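PDB 5EHK: lantibiotic dehydratase, which probably dehydrates serine and threonine residues of the NAI-107 precursor peptide, using glutamyl-tRNA to activate their side-chain hydroxyls. Local coordinates for residues D3-R15 with R383-R395. Numbering follows the deposited sequence.
Sequences DSPFRAWDVFMVR and RTEIERAAEALWR
Strand 6-8 and helix 383-395 run in roughly opposite directions, at 144°, and their axes approach to 7.8 Å; by CA position S4 lies nearest R388 and F6 nearest E387. S4 has OG anti to its own nitrogen (chi1 172°), where one hydroxyl serves both segments: it donates to the carbonyl of E387, OG to O 2.9 Å, and accepts from the amide of F6, closing an ST turn. The E387 oxygen also receives the helical N-H of E391, and the two donors reach it from opposite faces of the carbonyl plane. A small polar residue suits this close approach of the backbones. Next to it the P5 ring lies across the aliphatic part of E391, its CD 3.4 Å from E391 CG.

Strand 6-8 opens the broken strand 6-17, which pairs antiparallel with strand 785-792; helix 383-395, part of the lantibiotic dehydratase N-terminal family region, packs against this first strand. From the helix, E387 stretches beyond CG to accept the amide of A8, N to OE2 2.7 Å, in a nearly straight bond (168°) that meets the carboxylate from above its plane. Its other oxygen, OE1, pairs with R793, which also binds the carbonyls of S4 and F6. R383, one turn earlier, rests its CG against A8, a small residue whose methyl points at the helix, and sends NH2 to D10 OD1 at 2.6 Å. D10 OD1 lies in the guanidinium plane and is met on its anti lone pair, while the carboxylate stands almost perpendicular to that plane; E380 holds NH1. Towards the other end, flat, aromatic F6 can offer its edge both to the methyl of A390, CD2 to CB 3.8 Å, and to the five-membered ring of W394, in a T-shaped (edge-to-face) stack with planes at 87°. The indole NE1 of W394 donates a hydrogen bond to the carbonyl of R661.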
loop_
_atom_site.group_PDB
_atom_site.type_symbol
_atom_site.label_atom_id
_atom_site.label_comp_id
_atom_site.label_asym_id
_atom_site.label_seq_id
_atom_site.Cartn_x
_atom_site.Cartn_y
_atom_site.Cartn_z
ATOM N N ASP A 3 30.724 -25.941 16.387
ATOM C CA ASP A 3 29.433 -25.604 17.011
ATOM C C ASP A 3 28.498 -24.581 16.279
ATOM O O ASP A 3 27.294 -24.552 16.541
ATOM C CB ASP A 3 29.606 -25.252 18.502
ATOM C CG ASP A 3 28.293 -25.363 19.290
ATOM O OD1 ASP A 3 27.880 -26.506 19.606
ATOM O OD2 ASP A 3 27.681 -24.319 19.615
ATOM N N SER A 4 29.036 -23.746 15.391
ATOM C CA SER A 4 28.189 -22.870 14.572
ATOM C C SER A 4 27.469 -23.668 13.498
ATOM O O SER A 4 27.965 -24.691 13.070
ATOM C CB SER A 4 29.012 -21.770 13.887
ATOM O OG SER A 4 28.219 -21.038 12.952
ATOM N N PRO A 5 26.274 -23.215 13.073
ATOM C CA PRO A 5 25.630 -23.895 11.947
ATOM C C PRO A 5 26.365 -23.602 10.643
ATOM O O PRO A 5 26.113 -24.277 9.650
ATOM C CB PRO A 5 24.240 -23.264 11.907
ATOM C CG PRO A 5 24.428 -21.910 12.487
ATOM C CD PRO A 5 25.474 -22.074 13.556
ATOM N N PHE A 6 27.268 -22.629 10.642
ATOM C CA PHE A 6 28.094 -22.393 9.458
ATOM C C PHE A 6 29.549 -22.791 9.734
ATOM O O PHE A 6 30.042 -22.621 10.857
ATOM C CB PHE A 6 28.031 -20.926 8.999
ATOM C CG PHE A 6 26.641 -20.435 8.739
ATOM C CD1 PHE A 6 25.924 -20.888 7.641
ATOM C CD2 PHE A 6 26.046 -19.530 9.601
ATOM C CE1 PHE A 6 24.644 -20.448 7.405
ATOM C CE2 PHE A 6 24.770 -19.083 9.381
ATOM C CZ PHE A 6 24.059 -19.548 8.273
ATOM N N ARG A 7 30.209 -23.339 8.711
ATOM C CA ARG A 7 31.636 -23.627 8.745
ATOM C C ARG A 7 32.272 -22.830 7.609
ATOM O O ARG A 7 31.830 -22.932 6.473
ATOM C CB ARG A 7 31.866 -25.123 8.492
ATOM C CG ARG A 7 33.342 -25.549 8.348
ATOM C CD ARG A 7 33.503 -26.973 7.742
ATOM N NE ARG A 7 32.772 -28.009 8.474
ATOM C CZ ARG A 7 33.277 -28.727 9.474
ATOM N NH1 ARG A 7 34.527 -28.513 9.869
ATOM N NH2 ARG A 7 32.524 -29.637 10.095
ATOM N N ALA A 8 33.311 -22.050 7.899
ATOM C CA ALA A 8 34.028 -21.310 6.851
ATOM C C ALA A 8 34.928 -22.225 6.023
ATOM O O ALA A 8 35.316 -23.313 6.465
ATOM C CB ALA A 8 34.846 -20.168 7.448
ATOM N N TRP A 9 35.230 -21.793 4.806
ATOM C CA TRP A 9 36.176 -22.482 3.923
ATOM C C TRP A 9 37.590 -22.411 4.474
ATOM O O TRP A 9 37.892 -21.541 5.283
ATOM C CB TRP A 9 36.188 -21.814 2.553
ATOM C CG TRP A 9 35.095 -22.195 1.626
ATOM C CD1 TRP A 9 33.991 -22.955 1.901
ATOM C CD2 TRP A 9 35.003 -21.836 0.250
ATOM N NE1 TRP A 9 33.224 -23.099 0.766
ATOM C CE2 TRP A 9 33.820 -22.407 -0.257
ATOM C CE3 TRP A 9 35.813 -21.095 -0.604
ATOM C CZ2 TRP A 9 33.428 -22.257 -1.575
ATOM C CZ3 TRP A 9 35.426 -20.945 -1.913
ATOM C CH2 TRP A 9 34.240 -21.524 -2.389
ATOM N N ASP A 10 38.473 -23.290 4.007
ATOM C CA ASP A 10 39.869 -23.211 4.430
ATOM C C ASP A 10 40.511 -21.962 3.856
ATOM O O ASP A 10 41.212 -21.247 4.570
ATOM C CB ASP A 10 40.687 -24.399 3.916
ATOM C CG ASP A 10 40.368 -25.693 4.622
ATOM O OD1 ASP A 10 39.763 -25.654 5.712
ATOM O OD2 ASP A 10 40.773 -26.750 4.093
ATOM N N VAL A 11 40.273 -21.703 2.568
ATOM C CA VAL A 11 40.882 -20.556 1.900
ATOM C C VAL A 11 39.901 -19.414 1.842
ATOM O O VAL A 11 38.694 -19.621 2.018
ATOM C CB VAL A 11 41.335 -20.873 0.470
ATOM C CG1 VAL A 11 42.315 -22.027 0.476
ATOM C CG2 VAL A 11 40.136 -21.187 -0.406
ATOM N N PHE A 12 40.424 -18.216 1.596
ATOM C CA PHE A 12 39.605 -17.029 1.461
ATOM C C PHE A 12 40.314 -16.044 0.569
ATOM O O PHE A 12 41.492 -16.211 0.310
ATOM C CB PHE A 12 39.264 -16.410 2.826
ATOM C CG PHE A 12 40.453 -16.159 3.720
ATOM C CD1 PHE A 12 41.382 -15.166 3.416
ATOM C CD2 PHE A 12 40.617 -16.887 4.891
ATOM C CE1 PHE A 12 42.456 -14.922 4.243
ATOM C CE2 PHE A 12 41.688 -16.647 5.721
ATOM C CZ PHE A 12 42.609 -15.664 5.393
ATOM N N MET A 13 39.591 -15.050 0.054
ATOM C CA MET A 13 40.198 -14.051 -0.820
ATOM C C MET A 13 40.472 -12.783 -0.028
ATOM O O MET A 13 39.830 -12.532 0.981
ATOM C CB MET A 13 39.321 -13.754 -2.041
ATOM C CG MET A 13 40.037 -12.976 -3.143
ATOM S SD MET A 13 38.999 -12.373 -4.501
ATOM C CE MET A 13 38.106 -11.031 -3.708
ATOM N N VAL A 14 41.439 -11.996 -0.483
ATOM C CA VAL A 14 41.817 -10.770 0.198
ATOM C C VAL A 14 41.769 -9.683 -0.837
ATOM O O VAL A 14 42.228 -9.894 -1.961
ATOM C CB VAL A 14 43.251 -10.844 0.744
ATOM C CG1 VAL A 14 43.614 -9.549 1.440
ATOM C CG2 VAL A 14 43.390 -12.022 1.693
ATOM N N ARG A 15 41.147 -8.558 -0.487
ATOM C CA ARG A 15 41.169 -7.368 -1.333
ATOM C C ARG A 15 42.047 -6.366 -0.631
ATOM O O ARG A 15 41.964 -6.230 0.589
ATOM C CB ARG A 15 39.781 -6.746 -1.486
ATOM C CG ARG A 15 38.613 -7.692 -1.677
ATOM C CD ARG A 15 37.329 -6.881 -1.838
ATOM N NE ARG A 15 36.177 -7.717 -2.154
ATOM C CZ ARG A 15 35.149 -7.893 -1.328
ATOM N NH1 ARG A 15 35.121 -7.288 -0.142
ATOM N NH2 ARG A 15 34.150 -8.678 -1.683
ATOM N N ARG A 383 38.665 -17.737 12.359
ATOM C CA ARG A 383 37.672 -18.519 11.624
ATOM C C ARG A 383 36.441 -18.838 12.482
ATOM O O ARG A 383 35.317 -18.831 12.001
ATOM C CB ARG A 383 38.285 -19.825 11.132
ATOM C CG ARG A 383 37.359 -20.676 10.272
ATOM C CD ARG A 383 37.732 -22.140 10.386
ATOM N NE ARG A 383 37.689 -22.843 9.109
ATOM C CZ ARG A 383 38.730 -23.449 8.544
ATOM N NH1 ARG A 383 39.923 -23.438 9.129
ATOM N NH2 ARG A 383 38.580 -24.072 7.385
ATOM N N THR A 384 36.650 -19.085 13.764
ATOM C CA THR A 384 35.543 -19.368 14.667
ATOM C C THR A 384 34.728 -18.120 15.015
ATOM O O THR A 384 33.522 -18.208 15.259
ATOM C CB THR A 384 36.049 -20.109 15.920
ATOM O OG1 THR A 384 36.355 -21.449 15.528
ATOM C CG2 THR A 384 34.992 -20.146 17.043
ATOM N N GLU A 385 35.393 -16.966 15.053
ATOM C CA GLU A 385 34.707 -15.710 15.356
ATOM C C GLU A 385 33.732 -15.444 14.223
ATOM O O GLU A 385 32.528 -15.307 14.440
ATOM C CB GLU A 385 35.705 -14.552 15.509
ATOM C CG GLU A 385 35.121 -13.233 16.055
ATOM C CD GLU A 385 34.415 -13.346 17.425
ATOM O OE1 GLU A 385 35.037 -13.782 18.420
ATOM O OE2 GLU A 385 33.227 -12.961 17.511
ATOM N N ILE A 386 34.263 -15.443 13.009
ATOM C CA ILE A 386 33.470 -15.217 11.834
ATOM C C ILE A 386 32.328 -16.210 11.717
ATOM O O ILE A 386 31.210 -15.822 11.426
ATOM C CB ILE A 386 34.346 -15.269 10.594
ATOM C CG1 ILE A 386 35.424 -14.183 10.703
ATOM C CG2 ILE A 386 33.502 -15.117 9.325
ATOM C CD1 ILE A 386 36.374 -14.179 9.569
ATOM N N GLU A 387 32.570 -17.477 12.001
ATOM C CA GLU A 387 31.472 -18.433 11.953
ATOM C C GLU A 387 30.378 -18.132 12.968
ATOM O O GLU A 387 29.199 -18.372 12.693
ATOM C CB GLU A 387 31.973 -19.853 12.154
ATOM C CG GLU A 387 32.892 -20.293 11.047
ATOM C CD GLU A 387 33.469 -21.666 11.281
ATOM O OE1 GLU A 387 33.213 -22.237 12.359
ATOM O OE2 GLU A 387 34.206 -22.154 10.403
ATOM N N ARG A 388 30.753 -17.614 14.137
ATOM C CA ARG A 388 29.775 -17.337 15.186
ATOM C C ARG A 388 28.999 -16.054 14.832
ATOM O O ARG A 388 27.833 -15.888 15.186
ATOM C CB ARG A 388 30.471 -17.187 16.549
ATOM C CG ARG A 388 30.807 -18.520 17.254
ATOM C CD ARG A 388 31.137 -18.350 18.759
ATOM N NE ARG A 388 29.941 -18.426 19.602
ATOM C CZ ARG A 388 29.929 -18.808 20.882
ATOM N NH1 ARG A 388 31.056 -19.143 21.499
ATOM N NH2 ARG A 388 28.778 -18.849 21.547
ATOM N N ALA A 389 29.655 -15.171 14.096
ATOM C CA ALA A 389 29.060 -13.914 13.692
ATOM C C ALA A 389 27.980 -14.157 12.645
ATOM O O ALA A 389 26.834 -13.724 12.806
ATOM C CB ALA A 389 30.125 -12.989 13.167
ATOM N N ALA A 390 28.375 -14.836 11.566
ATOM C CA ALA A 390 27.453 -15.320 10.555
ATOM C C ALA A 390 26.208 -15.927 11.213
ATOM O O ALA A 390 25.080 -15.588 10.835
ATOM C CB ALA A 390 28.137 -16.334 9.656
ATOM N N GLU A 391 26.394 -16.763 12.232
ATOM C CA GLU A 391 25.235 -17.320 12.920
ATOM C C GLU A 391 24.336 -16.224 13.523
ATOM O O GLU A 391 23.104 -16.268 13.402
ATOM C CB GLU A 391 25.655 -18.336 13.994
ATOM C CG GLU A 391 24.477 -19.015 14.714
ATOM C CD GLU A 391 24.883 -19.760 15.992
ATOM O OE1 GLU A 391 26.021 -19.565 16.472
ATOM O OE2 GLU A 391 24.069 -20.570 16.497
ATOM N N ALA A 392 24.962 -15.217 14.114
ATOM C CA ALA A 392 24.226 -14.166 14.782
ATOM C C ALA A 392 23.329 -13.422 13.792
ATOM O O ALA A 392 22.133 -13.218 14.045
ATOM C CB ALA A 392 25.192 -13.205 15.445
ATOM N N LEU A 393 23.937 -13.001 12.684
ATOM C CA LEU A 393 23.230 -12.365 11.583
ATOM C C LEU A 393 22.109 -13.239 11.063
ATOM O O LEU A 393 21.064 -12.743 10.661
ATOM C CB LEU A 393 24.173 -12.032 10.438
ATOM C CG LEU A 393 25.095 -10.851 10.727
ATOM C CD1 LEU A 393 25.843 -10.486 9.461
ATOM C CD2 LEU A 393 24.343 -9.649 11.294
ATOM N N TRP A 394 22.329 -14.541 11.027
ATOM C CA TRP A 394 21.271 -15.405 10.543
ATOM C C TRP A 394 20.122 -15.437 11.528
ATOM O O TRP A 394 18.977 -15.326 11.130
ATOM C CB TRP A 394 21.782 -16.821 10.249
ATOM C CG TRP A 394 20.725 -17.725 9.683
ATOM C CD1 TRP A 394 20.216 -17.699 8.423
ATOM C CD2 TRP A 394 20.070 -18.807 10.359
ATOM N NE1 TRP A 394 19.269 -18.691 8.276
ATOM C CE2 TRP A 394 19.171 -19.386 9.451
ATOM C CE3 TRP A 394 20.165 -19.344 11.641
ATOM C CZ2 TRP A 394 18.376 -20.464 9.785
ATOM C CZ3 TRP A 394 19.371 -20.411 11.971
ATOM C CH2 TRP A 394 18.487 -20.960 11.055
ATOM N N ARG A 395 20.417 -15.548 12.818
ATOM C CA ARG A 395 19.339 -15.683 13.784
ATOM C C ARG A 395 18.489 -14.416 13.828
ATOM O O ARG A 395 17.307 -14.474 14.175
ATOM C CB ARG A 395 19.864 -16.030 15.175
ATOM C CG ARG A 395 20.533 -17.383 15.306
ATOM C CD ARG A 395 21.192 -17.514 16.692
ATOM N NE ARG A 395 20.218 -17.477 17.784
ATOM C CZ ARG A 395 20.494 -17.038 19.008
ATOM N NH1 ARG A 395 21.707 -16.569 19.294
ATOM N NH2 ARG A 395 19.554 -17.052 19.946
#